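Local coordinates for protein cellulase IBT99 (Metagenomes, PDB 6WBT) that probably hydrolyses 6-phospho-alpha-glucosides with the help of NAD and a manganese ion, as a family 4 glycosidase, at residues L5-G11 with A79-Q85; K141-Y147 with A165-I170; V328-L332 with Y364-R368. All blocks are in the same frame, centred on the assembly; numbering follows the deposited sequence.

The three contacts follow one another along the chain and all reach one mixed sheet. Contact 1 pairs strands 5-10 and 81-84, contact 2 pairs strands 143-146 and 167-170, and the two are neighbours, with Ile82 N bonded to Trp143 O; their centres lie about 10 Å apart. Together they make up much of the parallel, NAD-binding part of the sheet, and both touch the cofactor. Contact 3, whose centre is about 10 Å from that of contact 2 and about 15 Å from that of contact 1, lays helix 321-334 against strand 358-366 of the antiparallel extension. Since this helix also covers Tyr81 and Val145, it ties the family's C-terminal region to the Rossmann sheet.

Contact 1. Residues L5-G11 with A79-Q85; sequences LKIVICG and ADYIMAQ. With NAD (nicotinamide-adenine-dinucleotide), chain G.
Val8 and Ile82 pair in parallel in the middle of a Rossmann sheet, where strand 5-10 runs beside strand 81-84 with the bound NAD beyond their C-terminal ends. Backbone bonds set the register: Val8 N gives to Tyr81 O and Met83 N to Val8 O (2.8 Å), followed by Gln85 N to Cys10 O. At the start of the pairing a carboxylate takes over, Asp80 OD2 accepting from Lys6 N at 2.9 Å through its anti lone pair, while Lys3 pairs with OD1.

The apolar contacts fall on two faces. On one, Leu5 CD1 lies 3.7 Å from Tyr81 CE1, with Leu5 CD2 at the ring edge, and the selenomethionine Met83, bent at chi3 (-64°), lays its CE against Ile7 CG2 and Ile9 CG1. On the other, Cys10 CB meets Ile82 CG2 at 4.0 Å, and helix 114-136 covers them.

NAD lies at the C-terminal end of the pairing: Cys10 SG packs 3.8 Å from C2A of the adenine, and Gln85 O lies beside C5D of the nicotinamide ribose. The Gln85 amide spans two partners: OE1 bonds to Tyr147 OH, and NE2 reaches Gly11 O at 3.2 Å from above the carbonyl plane.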
loop_
_atom_site.group_PDB
_atom_site.type_symbol
_atom_site.label_atom_id
_atom_site.label_comp_id
_atom_site.label_asym_id
_atom_site.label_seq_id
_atom_site.Cartn_x
_atom_site.Cartn_y
_atom_site.Cartn_z
ATOM N N LEU A 5 -7.978 -38.764 -20.070
ATOM C CA LEU A 5 -8.263 -37.343 -20.207
ATOM C C LEU A 5 -8.806 -37.022 -21.593
ATOM O O LEU A 5 -8.372 -37.604 -22.593
ATOM C CB LEU A 5 -7.006 -36.510 -19.945
ATOM C CG LEU A 5 -6.383 -36.650 -18.557
ATOM C CD1 LEU A 5 -5.057 -35.918 -18.501
ATOM C CD2 LEU A 5 -7.330 -36.126 -17.491
ATOM N N LYS A 6 -9.751 -36.084 -21.642
ATOM C CA LYS A 6 -10.297 -35.568 -22.893
ATOM C C LYS A 6 -9.657 -34.211 -23.164
ATOM O O LYS A 6 -9.988 -33.218 -22.507
ATOM C CB LYS A 6 -11.818 -35.455 -22.820
ATOM C CG LYS A 6 -12.448 -34.753 -24.015
ATOM C CD LYS A 6 -13.955 -34.624 -23.851
ATOM C CE LYS A 6 -14.569 -33.833 -24.995
ATOM N NZ LYS A 6 -16.050 -33.739 -24.878
ATOM N N ILE A 7 -8.739 -34.170 -24.127
ATOM C CA ILE A 7 -8.004 -32.958 -24.467
ATOM C C ILE A 7 -8.692 -32.286 -25.646
ATOM O O ILE A 7 -8.972 -32.935 -26.664
ATOM C CB ILE A 7 -6.533 -33.270 -24.791
ATOM C CG1 ILE A 7 -5.947 -34.227 -23.751
ATOM C CG2 ILE A 7 -5.720 -31.987 -24.847
ATOM C CD1 ILE A 7 -5.929 -33.672 -22.343
ATOM N N VAL A 8 -8.964 -30.991 -25.515
ATOM C CA VAL A 8 -9.645 -30.213 -26.542
ATOM C C VAL A 8 -8.738 -29.066 -26.960
ATOM O O VAL A 8 -8.223 -28.332 -26.108
ATOM C CB VAL A 8 -11.003 -29.680 -26.047
ATOM C CG1 VAL A 8 -11.697 -28.891 -27.146
ATOM C CG2 VAL A 8 -11.878 -30.826 -25.568
ATOM N N ILE A 9 -8.543 -28.914 -28.266
ATOM C CA ILE A 9 -7.755 -27.824 -28.827
ATOM C C ILE A 9 -8.744 -26.806 -29.384
ATOM O O ILE A 9 -9.262 -26.964 -30.493
ATOM C CB ILE A 9 -6.780 -28.317 -29.898
ATOM C CG1 ILE A 9 -5.800 -29.327 -29.299
ATOM C CG2 ILE A 9 -6.028 -27.146 -30.513
ATOM C CD1 ILE A 9 -4.759 -29.819 -30.277
ATOM N N CYS A 10 -9.015 -25.760 -28.609
ATOM C CA CYS A 10 -9.921 -24.694 -29.033
ATOM C C CYS A 10 -9.236 -23.880 -30.122
ATOM O O CYS A 10 -8.357 -23.060 -29.846
ATOM C CB CYS A 10 -10.309 -23.819 -27.847
ATOM S SG CYS A 10 -11.507 -22.524 -28.239
ATOM N N GLY A 11 -9.640 -24.104 -31.368
ATOM C CA GLY A 11 -8.993 -23.469 -32.498
ATOM C C GLY A 11 -8.166 -24.456 -33.294
ATOM O O GLY A 11 -6.992 -24.207 -33.585
ATOM N N ALA A 79 -14.840 -32.031 -20.771
ATOM C CA ALA A 79 -13.483 -31.691 -21.176
ATOM C C ALA A 79 -12.576 -31.596 -19.955
ATOM O O ALA A 79 -12.917 -30.945 -18.963
ATOM C CB ALA A 79 -13.474 -30.376 -21.950
ATOM N N ASP A 80 -11.418 -32.247 -20.034
ATOM C CA ASP A 80 -10.430 -32.243 -18.963
ATOM C C ASP A 80 -9.373 -31.160 -19.127
ATOM O O ASP A 80 -8.970 -30.545 -18.136
ATOM C CB ASP A 80 -9.741 -33.610 -18.872
ATOM C CG ASP A 80 -10.651 -34.679 -18.304
ATOM O OD1 ASP A 80 -11.241 -34.445 -17.229
ATOM O OD2 ASP A 80 -10.778 -35.749 -18.932
ATOM N N TYR A 81 -8.906 -30.913 -20.349
ATOM C CA TYR A 81 -7.904 -29.882 -20.594
ATOM C C TYR A 81 -8.185 -29.222 -21.932
ATOM O O TYR A 81 -8.271 -29.904 -22.958
ATOM C CB TYR A 81 -6.488 -30.464 -20.559
ATOM C CG TYR A 81 -6.040 -30.835 -19.164
ATOM C CD1 TYR A 81 -6.170 -32.136 -18.694
ATOM C CD2 TYR A 81 -5.505 -29.880 -18.310
ATOM C CE1 TYR A 81 -5.770 -32.475 -17.417
ATOM C CE2 TYR A 81 -5.101 -30.212 -17.031
ATOM C CZ TYR A 81 -5.237 -31.510 -16.589
ATOM O OH TYR A 81 -4.836 -31.839 -15.316
ATOM N N ILE A 82 -8.320 -27.900 -21.920
ATOM C CA ILE A 82 -8.636 -27.117 -23.108
ATOM C C ILE A 82 -7.430 -26.249 -23.433
ATOM O O ILE A 82 -7.050 -25.377 -22.642
ATOM C CB ILE A 82 -9.894 -26.256 -22.911
ATOM C CG1 ILE A 82 -11.117 -27.132 -22.614
ATOM C CG2 ILE A 82 -10.143 -25.393 -24.139
ATOM C CD1 ILE A 82 -11.350 -27.402 -21.138
HETATM N N MSE A 83 -6.829 -26.486 -24.594
HETATM C CA MSE A 83 -5.704 -25.677 -25.044
HETATM C C MSE A 83 -6.166 -24.673 -26.095
HETATM O O MSE A 83 -6.404 -25.028 -27.249
HETATM C CB MSE A 83 -4.586 -26.565 -25.594
HETATM C CG MSE A 83 -3.950 -27.466 -24.545
HETATM SE SE MSE A 83 -2.450 -28.513 -25.224
HETATM C CE MSE A 83 -3.404 -29.612 -26.521
ATOM N N ALA A 84 -6.296 -23.415 -25.679
ATOM C CA ALA A 84 -6.845 -22.367 -26.527
ATOM C C ALA A 84 -5.755 -21.755 -27.394
ATOM O O ALA A 84 -4.695 -21.365 -26.893
ATOM C CB ALA A 84 -7.511 -21.284 -25.676
ATOM N N GLN A 85 -6.020 -21.671 -28.694
ATOM C CA GLN A 85 -5.109 -21.025 -29.630
ATOM C C GLN A 85 -5.923 -20.325 -30.716
ATOM O O GLN A 85 -5.650 -20.443 -31.911
ATOM C CB GLN A 85 -4.122 -22.033 -30.219
ATOM C CG GLN A 85 -4.766 -23.262 -30.840
ATOM C CD GLN A 85 -3.744 -24.218 -31.421
ATOM O OE1 GLN A 85 -2.574 -24.202 -31.038
ATOM N NE2 GLN A 85 -4.180 -25.055 -32.355
HETATM P PA NAD G . -4.721 -18.937 -37.421
HETATM O O1A NAD G . -5.449 -17.719 -37.883
HETATM O O2A NAD G . -3.895 -19.682 -38.417
HETATM O O5B NAD G . -5.772 -19.942 -36.738
HETATM C C5B NAD G . -6.606 -19.468 -35.645
HETATM C C4B NAD G . -7.822 -20.354 -35.527
HETATM O O4B NAD G . -8.694 -19.854 -34.477
HETATM C C3B NAD G . -8.707 -20.459 -36.781
HETATM O O3B NAD G . -8.988 -21.826 -37.054
HETATM C C2B NAD G . -9.985 -19.725 -36.363
HETATM O O2B NAD G . -11.136 -20.114 -37.080
HETATM C C1B NAD G . -10.022 -20.078 -34.883
HETATM N N9A NAD G . -10.918 -19.244 -34.089
HETATM C C8A NAD G . -11.160 -17.905 -34.260
HETATM N N7A NAD G . -12.022 -17.417 -33.403
HETATM C C5A NAD G . -12.383 -18.504 -32.622
HETATM C C6A NAD G . -13.272 -18.635 -31.538
HETATM N N6A NAD G . -13.984 -17.628 -31.040
HETATM N N1A NAD G . -13.404 -19.864 -30.984
HETATM C C2A NAD G . -12.685 -20.874 -31.491
HETATM N N3A NAD G . -11.822 -20.867 -32.503
HETATM C C4A NAD G . -11.711 -19.639 -33.036
HETATM O O3 NAD G . -3.787 -18.544 -36.178
HETATM P PN NAD G . -2.276 -18.926 -35.797
HETATM O O1N NAD G . -2.125 -20.410 -35.841
HETATM O O2N NAD G . -1.345 -18.091 -36.612
HETATM O O5D NAD G . -2.234 -18.433 -34.273
HETATM C C5D NAD G . -3.247 -18.942 -33.371
HETATM C C4D NAD G . -3.197 -18.167 -32.079
HETATM O O4D NAD G . -1.992 -18.520 -31.361
HETATM C C3D NAD G . -3.144 -16.638 -32.220
HETATM O O3D NAD G . -4.043 -16.041 -31.295
HETATM C C2D NAD G . -1.687 -16.354 -31.841
HETATM O O2D NAD G . -1.423 -15.014 -31.459
HETATM C C1D NAD G . -1.499 -17.360 -30.713
HETATM N N1N NAD G . -0.064 -17.572 -30.371
HETATM C C2N NAD G . 0.443 -17.050 -29.211
HETATM C C3N NAD G . 1.781 -17.213 -28.888
HETATM C C7N NAD G . 2.262 -16.663 -27.569
HETATM O O7N NAD G . 3.395 -16.196 -27.487
HETATM N N7N NAD G . 1.440 -16.742 -26.533
HETATM C C4N NAD G . 2.613 -17.888 -29.776
HETATM C C5N NAD G . 2.083 -18.439 -30.922
HETATM C C6N NAD G . 0.743 -18.273 -31.200
#

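Contact 2. Residues K141-Y147 with A165-I170; sequences KYWIVNY and ARIINI. With NAD (nicotinamide-adenine-dinucleotide), chain G.
A beta-alpha-beta unit of the Rossmann fold brings Ile144 beside Ile167: strand 143-146, helix 151-161 and strand 167-170 follow in turn, and the two strands lie parallel. The ladder alternates between them, from Ile144 N to Arg166 O, Ile168 N to Ile144 O, Asn146 N to Ile168 O and finally Ile170 N to Asn146 O (2.9 Å).

At the N-terminal end Arg166 reaches back over residues Lys141 to Trp143. Its chain bends at chi3 (86°), bringing the guanidinium over a face of Trp143, where CZ lies 4.0 Å from the centroid of the six-membered ring in a cation-pi contact, the two planes 52° apart. Lys141 CA covers the opposite face of the guanidinium. Nearer the backbone, Arg166 CB sits over a face of Tyr142, 4.2 Å from the ring centroid. NH2 also points at Tyr142 O, but the modelled separation is too short to be trusted.

Farther along, Val145 CG2 and Ile168 CG2 lie side by side at 3.7 Å, under helix 321-334. On the other face Asn146 ND2 gives a bond to Asn169 OD1 (2.7 Å), in the plane of that carbonyl though the amides are steeply inclined; Asn146 OD1 bonds to Ser148 OG, and with both ends held the buried amide is probably fixed in its rotation. Beyond the strand end, Tyr147 O accepts a hydrogen bond from N7N of NAD at 3.0 Å, nearly straight (175°), although this tyrosine is poorly ordered. A backbone carbonyl that reads an amide N-H is likely to favour one orientation of the carboxamide, and with it of the nicotinamide ring.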
loop_
_atom_site.group_PDB
_atom_site.type_symbol
_atom_site.label_atom_id
_atom_site.label_comp_id
_atom_site.label_asym_id
_atom_site.label_seq_id
_atom_site.Cartn_x
_atom_site.Cartn_y
_atom_site.Cartn_z
ATOM N N LYS A 141 -13.039 -29.976 -12.609
ATOM C CA LYS A 141 -11.612 -29.745 -12.425
ATOM C C LYS A 141 -10.912 -29.452 -13.748
ATOM O O LYS A 141 -9.751 -29.822 -13.938
ATOM C CB LYS A 141 -10.953 -30.938 -11.734
ATOM C CG LYS A 141 -11.212 -31.026 -10.240
ATOM C CD LYS A 141 -10.282 -32.037 -9.588
ATOM C CE LYS A 141 -10.434 -32.045 -8.076
ATOM N NZ LYS A 141 -9.442 -32.950 -7.430
ATOM N N TYR A 142 -11.608 -28.790 -14.670
ATOM C CA TYR A 142 -11.030 -28.497 -15.971
ATOM C C TYR A 142 -9.889 -27.493 -15.837
ATOM O O TYR A 142 -9.733 -26.813 -14.819
ATOM C CB TYR A 142 -12.097 -27.951 -16.923
ATOM C CG TYR A 142 -12.473 -26.507 -16.667
ATOM C CD1 TYR A 142 -13.451 -26.176 -15.737
ATOM C CD2 TYR A 142 -11.853 -25.473 -17.359
ATOM C CE1 TYR A 142 -13.796 -24.858 -15.501
ATOM C CE2 TYR A 142 -12.188 -24.155 -17.126
ATOM C CZ TYR A 142 -13.160 -23.853 -16.200
ATOM O OH TYR A 142 -13.496 -22.538 -15.972
ATOM N N TRP A 143 -9.080 -27.407 -16.889
ATOM C CA TRP A 143 -8.012 -26.421 -16.963
ATOM C C TRP A 143 -7.926 -25.891 -18.383
ATOM O O TRP A 143 -7.920 -26.672 -19.340
ATOM C CB TRP A 143 -6.662 -27.014 -16.542
ATOM C CG TRP A 143 -6.488 -27.114 -15.061
ATOM C CD1 TRP A 143 -6.398 -28.258 -14.323
ATOM C CD2 TRP A 143 -6.391 -26.028 -14.132
ATOM N NE1 TRP A 143 -6.245 -27.951 -12.993
ATOM C CE2 TRP A 143 -6.237 -26.589 -12.849
ATOM C CE3 TRP A 143 -6.416 -24.636 -14.261
ATOM C CZ2 TRP A 143 -6.112 -25.808 -11.703
ATOM C CZ3 TRP A 143 -6.290 -23.862 -13.122
ATOM C CH2 TRP A 143 -6.141 -24.449 -11.859
ATOM N N ILE A 144 -7.866 -24.572 -18.514
ATOM C CA ILE A 144 -7.709 -23.916 -19.806
ATOM C C ILE A 144 -6.310 -23.317 -19.839
ATOM O O ILE A 144 -6.072 -22.231 -19.297
ATOM C CB ILE A 144 -8.775 -22.841 -20.043
ATOM C CG1 ILE A 144 -10.171 -23.449 -19.947
ATOM C CG2 ILE A 144 -8.564 -22.190 -21.403
ATOM C CD1 ILE A 144 -11.269 -22.442 -20.151
ATOM N N VAL A 145 -5.381 -24.018 -20.478
ATOM C CA VAL A 145 -4.043 -23.483 -20.661
ATOM C C VAL A 145 -4.069 -22.549 -21.865
ATOM O O VAL A 145 -3.840 -22.973 -23.006
ATOM C CB VAL A 145 -3.005 -24.616 -20.820
ATOM C CG1 VAL A 145 -1.628 -24.029 -21.059
ATOM C CG2 VAL A 145 -3.001 -25.495 -19.573
ATOM N N ASN A 146 -4.375 -21.278 -21.616
ATOM C CA ASN A 146 -4.547 -20.307 -22.687
ATOM C C ASN A 146 -3.199 -19.721 -23.080
ATOM O O ASN A 146 -2.460 -19.217 -22.228
ATOM C CB ASN A 146 -5.510 -19.210 -22.247
ATOM C CG ASN A 146 -5.636 -18.100 -23.271
ATOM O OD1 ASN A 146 -5.533 -18.329 -24.476
ATOM N ND2 ASN A 146 -5.854 -16.881 -22.792
ATOM N N TYR A 147 -2.879 -19.795 -24.368
ATOM C CA TYR A 147 -1.701 -19.129 -24.907
ATOM C C TYR A 147 -2.057 -18.318 -26.145
ATOM O O TYR A 147 -1.190 -18.057 -26.982
ATOM C CB TYR A 147 -0.591 -20.138 -25.217
ATOM C CG TYR A 147 -1.006 -21.275 -26.122
ATOM C CD1 TYR A 147 -1.587 -22.425 -25.603
ATOM C CD2 TYR A 147 -0.801 -21.206 -27.493
ATOM C CE1 TYR A 147 -1.962 -23.468 -26.424
ATOM C CE2 TYR A 147 -1.172 -22.244 -28.322
ATOM C CZ TYR A 147 -1.752 -23.372 -27.783
ATOM O OH TYR A 147 -2.121 -24.405 -28.611
ATOM N N ALA A 165 -12.273 -18.489 -12.874
ATOM C CA ALA A 165 -12.001 -19.405 -13.973
ATOM C C ALA A 165 -10.718 -20.188 -13.725
ATOM O O ALA A 165 -9.712 -19.639 -13.267
ATOM C CB ALA A 165 -11.898 -18.637 -15.290
ATOM N N ARG A 166 -10.761 -21.485 -14.034
ATOM C CA ARG A 166 -9.591 -22.354 -13.914
ATOM C C ARG A 166 -8.791 -22.240 -15.208
ATOM O O ARG A 166 -8.784 -23.130 -16.063
ATOM C CB ARG A 166 -10.014 -23.788 -13.619
ATOM C CG ARG A 166 -11.141 -23.890 -12.600
ATOM C CD ARG A 166 -11.453 -25.330 -12.220
ATOM N NE ARG A 166 -10.597 -25.817 -11.142
ATOM C CZ ARG A 166 -9.565 -26.636 -11.317
ATOM N NH1 ARG A 166 -8.842 -27.026 -10.276
ATOM N NH2 ARG A 166 -9.260 -27.071 -12.531
ATOM N N ILE A 167 -8.106 -21.107 -15.349
ATOM C CA ILE A 167 -7.379 -20.765 -16.563
ATOM C C ILE A 167 -5.969 -20.329 -16.187
ATOM O O ILE A 167 -5.741 -19.737 -15.126
ATOM C CB ILE A 167 -8.109 -19.659 -17.364
ATOM C CG1 ILE A 167 -7.404 -19.381 -18.695
ATOM C CG2 ILE A 167 -8.234 -18.385 -16.539
ATOM C CD1 ILE A 167 -8.063 -18.294 -19.517
ATOM N N ILE A 168 -5.014 -20.645 -17.059
ATOM C CA ILE A 168 -3.625 -20.232 -16.895
ATOM C C ILE A 168 -3.138 -19.680 -18.228
ATOM O O ILE A 168 -3.098 -20.405 -19.230
ATOM C CB ILE A 168 -2.726 -21.386 -16.414
ATOM C CG1 ILE A 168 -1.249 -21.037 -16.619
ATOM C CG2 ILE A 168 -3.098 -22.695 -17.102
ATOM C CD1 ILE A 168 -0.296 -22.101 -16.126
ATOM N N ASN A 169 -2.777 -18.401 -18.242
ATOM C CA ASN A 169 -2.312 -17.724 -19.445
ATOM C C ASN A 169 -0.790 -17.743 -19.484
ATOM O O ASN A 169 -0.135 -17.332 -18.521
ATOM C CB ASN A 169 -2.829 -16.286 -19.489
ATOM C CG ASN A 169 -4.334 -16.204 -19.312
ATOM O OD1 ASN A 169 -5.090 -16.301 -20.278
ATOM N ND2 ASN A 169 -4.775 -16.024 -18.072
ATOM N N ILE A 170 -0.233 -18.217 -20.598
ATOM C CA ILE A 170 1.203 -18.383 -20.755
ATOM C C ILE A 170 1.640 -17.728 -22.062
ATOM O O ILE A 170 0.827 -17.212 -22.829
ATOM C CB ILE A 170 1.627 -19.866 -20.718
ATOM C CG1 ILE A 170 0.913 -20.650 -21.821
ATOM C CG2 ILE A 170 1.341 -20.471 -19.352
ATOM C CD1 ILE A 170 1.349 -22.096 -21.921
HETATM P PA NAD G . -4.721 -18.937 -37.421
HETATM O O1A NAD G . -5.449 -17.719 -37.883
HETATM O O2A NAD G . -3.895 -19.682 -38.417
HETATM O O5B NAD G . -5.772 -19.942 -36.738
HETATM C C5B NAD G . -6.606 -19.468 -35.645
HETATM C C4B NAD G . -7.822 -20.354 -35.527
HETATM O O4B NAD G . -8.694 -19.854 -34.477
HETATM C C3B NAD G . -8.707 -20.459 -36.781
HETATM O O3B NAD G . -8.988 -21.826 -37.054
HETATM C C2B NAD G . -9.985 -19.725 -36.363
HETATM O O2B NAD G . -11.136 -20.114 -37.080
HETATM C C1B NAD G . -10.022 -20.078 -34.883
HETATM N N9A NAD G . -10.918 -19.244 -34.089
HETATM C C8A NAD G . -11.160 -17.905 -34.260
HETATM N N7A NAD G . -12.022 -17.417 -33.403
HETATM C C5A NAD G . -12.383 -18.504 -32.622
HETATM C C6A NAD G . -13.272 -18.635 -31.538
HETATM N N6A NAD G . -13.984 -17.628 -31.040
HETATM N N1A NAD G . -13.404 -19.864 -30.984
HETATM C C2A NAD G . -12.685 -20.874 -31.491
HETATM N N3A NAD G . -11.822 -20.867 -32.503
HETATM C C4A NAD G . -11.711 -19.639 -33.036
HETATM O O3 NAD G . -3.787 -18.544 -36.178
HETATM P PN NAD G . -2.276 -18.926 -35.797
HETATM O O1N NAD G . -2.125 -20.410 -35.841
HETATM O O2N NAD G . -1.345 -18.091 -36.612
HETATM O O5D NAD G . -2.234 -18.433 -34.273
HETATM C C5D NAD G . -3.247 -18.942 -33.371
HETATM C C4D NAD G . -3.197 -18.167 -32.079
HETATM O O4D NAD G . -1.992 -18.520 -31.361
HETATM C C3D NAD G . -3.144 -16.638 -32.220
HETATM O O3D NAD G . -4.043 -16.041 -31.295
HETATM C C2D NAD G . -1.687 -16.354 -31.841
HETATM O O2D NAD G . -1.423 -15.014 -31.459
HETATM C C1D NAD G . -1.499 -17.360 -30.713
HETATM N N1N NAD G . -0.064 -17.572 -30.371
HETATM C C2N NAD G . 0.443 -17.050 -29.211
HETATM C C3N NAD G . 1.781 -17.213 -28.888
HETATM C C7N NAD G . 2.262 -16.663 -27.569
HETATM O O7N NAD G . 3.395 -16.196 -27.487
HETATM N N7N NAD G . 1.440 -16.742 -26.533
HETATM C C4N NAD G . 2.613 -17.888 -29.776
HETATM C C5N NAD G . 2.083 -18.439 -30.922
HETATM C C6N NAD G . 0.743 -18.273 -31.200
#

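Contact 3. Residues V328-L332 with Y364-R368; sequences VVESL and YVTDR
Ser331 OG is held from two directions: it gives a hydrogen bond to Val365 O at 2.8 Å and takes one from the backbone N of Ser338. With chi1 at -174° the hydroxyl swings away from its own backbone N and across to the strand, approaching Val365 O with a 35° tilt from the carbonyl plane. Replacing Ser331 with an alanine removes this oxygen, and would probably leave Val365 O and Ser338 N without the atom that joins them to the helix.

Val365 carries the apolar half. Its CG1 branch enters between helix side chains, 3.8 Å from Ser331 CB and 3.7 Å from Leu332 CD2, with Val328 CG1 looser at 4.5 Å. Leu332 and Val365 cross at a slant, and CD2 of the leucine also lies against Thr366 O.

The contact packs helix 321-334 on strand 358-366, the second of the three antiparallel strands that extend the Rossmann sheet: the axes of segments 328-332 and 364-366 come within 7.3 Å at 53°. Val329 and Leu332 of the same helix pack on Tyr81 and Val145.

As the strand ends, Thr366 OG1 accepts from Arg368 N at 3.0 Å, an ST turn, and also bonds to Gly369 O. Asp367 CB lies near Leu332 O. On the side turned from the helix, Tyr364 stacks on Tyr364 of the second subunit, and its OH bonds to Glu371 OE1 of that subunit.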
loop_
_atom_site.group_PDB
_atom_site.type_symbol
_atom_site.label_atom_id
_atom_site.label_comp_id
_atom_site.label_asym_id
_atom_site.label_seq_id
_atom_site.Cartn_x
_atom_site.Cartn_y
_atom_site.Cartn_z
ATOM N N VAL A 328 3.190 -27.546 -19.282
ATOM C CA VAL A 328 2.292 -26.926 -18.312
ATOM C C VAL A 328 1.130 -27.860 -17.985
ATOM O O VAL A 328 0.830 -28.112 -16.812
ATOM C CB VAL A 328 1.797 -25.564 -18.833
ATOM C CG1 VAL A 328 0.656 -25.055 -17.976
ATOM C CG2 VAL A 328 2.942 -24.556 -18.852
ATOM N N VAL A 329 0.460 -28.385 -19.016
ATOM C CA VAL A 329 -0.628 -29.336 -18.795
ATOM C C VAL A 329 -0.126 -30.552 -18.035
ATOM O O VAL A 329 -0.778 -31.036 -17.102
ATOM C CB VAL A 329 -1.264 -29.754 -20.134
ATOM C CG1 VAL A 329 -2.414 -30.721 -19.890
ATOM C CG2 VAL A 329 -1.712 -28.543 -20.930
ATOM N N GLU A 330 1.037 -31.072 -18.431
ATOM C CA GLU A 330 1.607 -32.231 -17.753
ATOM C C GLU A 330 1.867 -31.932 -16.282
ATOM O O GLU A 330 1.641 -32.786 -15.416
ATOM C CB GLU A 330 2.892 -32.658 -18.458
ATOM C CG GLU A 330 3.586 -33.849 -17.836
ATOM C CD GLU A 330 4.900 -34.171 -18.517
ATOM O OE1 GLU A 330 5.045 -33.853 -19.717
ATOM O OE2 GLU A 330 5.791 -34.737 -17.853
ATOM N N SER A 331 2.333 -30.719 -15.978
ATOM C CA SER A 331 2.547 -30.339 -14.588
ATOM C C SER A 331 1.235 -30.131 -13.844
ATOM O O SER A 331 1.210 -30.251 -12.615
ATOM C CB SER A 331 3.403 -29.074 -14.512
ATOM O OG SER A 331 3.741 -28.772 -13.169
ATOM N N LEU A 332 0.150 -29.823 -14.558
ATOM C CA LEU A 332 -1.167 -29.740 -13.939
ATOM C C LEU A 332 -1.737 -31.117 -13.627
ATOM O O LEU A 332 -2.514 -31.263 -12.675
ATOM C CB LEU A 332 -2.132 -28.976 -14.849
ATOM C CG LEU A 332 -1.902 -27.478 -15.051
ATOM C CD1 LEU A 332 -2.662 -26.980 -16.271
ATOM C CD2 LEU A 332 -2.328 -26.709 -13.816
ATOM N N TYR A 364 5.224 -21.798 -9.759
ATOM C CA TYR A 364 5.254 -23.254 -9.710
ATOM C C TYR A 364 3.877 -23.794 -10.078
ATOM O O TYR A 364 2.896 -23.544 -9.368
ATOM C CB TYR A 364 5.680 -23.742 -8.325
ATOM C CG TYR A 364 7.118 -23.415 -7.984
ATOM C CD1 TYR A 364 7.472 -22.156 -7.510
ATOM C CD2 TYR A 364 8.122 -24.361 -8.137
ATOM C CE1 TYR A 364 8.785 -21.853 -7.200
ATOM C CE2 TYR A 364 9.437 -24.066 -7.829
ATOM C CZ TYR A 364 9.762 -22.811 -7.361
ATOM O OH TYR A 364 11.069 -22.512 -7.052
ATOM N N VAL A 365 3.809 -24.528 -11.186
ATOM C CA VAL A 365 2.544 -25.052 -11.693
ATOM C C VAL A 365 2.163 -26.281 -10.875
ATOM O O VAL A 365 2.827 -27.318 -10.946
ATOM C CB VAL A 365 2.635 -25.387 -13.186
ATOM C CG1 VAL A 365 1.345 -26.039 -13.660
ATOM C CG2 VAL A 365 2.931 -24.133 -13.994
ATOM N N THR A 366 1.091 -26.167 -10.100
ATOM C CA THR A 366 0.551 -27.264 -9.314
ATOM C C THR A 366 -0.751 -27.749 -9.937
ATOM O O THR A 366 -1.301 -27.128 -10.849
ATOM C CB THR A 366 0.313 -26.833 -7.862
ATOM O OG1 THR A 366 -0.903 -26.079 -7.782
ATOM C CG2 THR A 366 1.463 -25.970 -7.369
ATOM N N ASP A 367 -1.254 -28.874 -9.425
ATOM C CA ASP A 367 -2.548 -29.365 -9.886
ATOM C C ASP A 367 -3.707 -28.508 -9.396
ATOM O O ASP A 367 -4.854 -28.773 -9.777
ATOM C CB ASP A 367 -2.757 -30.816 -9.447
ATOM C CG ASP A 367 -2.920 -30.955 -7.948
ATOM O OD1 ASP A 367 -2.038 -30.477 -7.203
ATOM O OD2 ASP A 367 -3.937 -31.536 -7.514
ATOM N N ARG A 368 -3.439 -27.499 -8.567
ATOM C CA ARG A 368 -4.457 -26.585 -8.073
ATOM C C ARG A 368 -4.386 -25.210 -8.720
ATOM O O ARG A 368 -5.266 -24.380 -8.472
ATOM C CB ARG A 368 -4.330 -26.431 -6.550
ATOM C CG ARG A 368 -4.074 -27.734 -5.810
ATOM C CD ARG A 368 -3.663 -27.471 -4.371
ATOM N NE ARG A 368 -2.472 -26.630 -4.292
ATOM C CZ ARG A 368 -1.226 -27.095 -4.301
ATOM N NH1 ARG A 368 -1.003 -28.399 -4.384
ATOM N NH2 ARG A 368 -0.203 -26.256 -4.226
#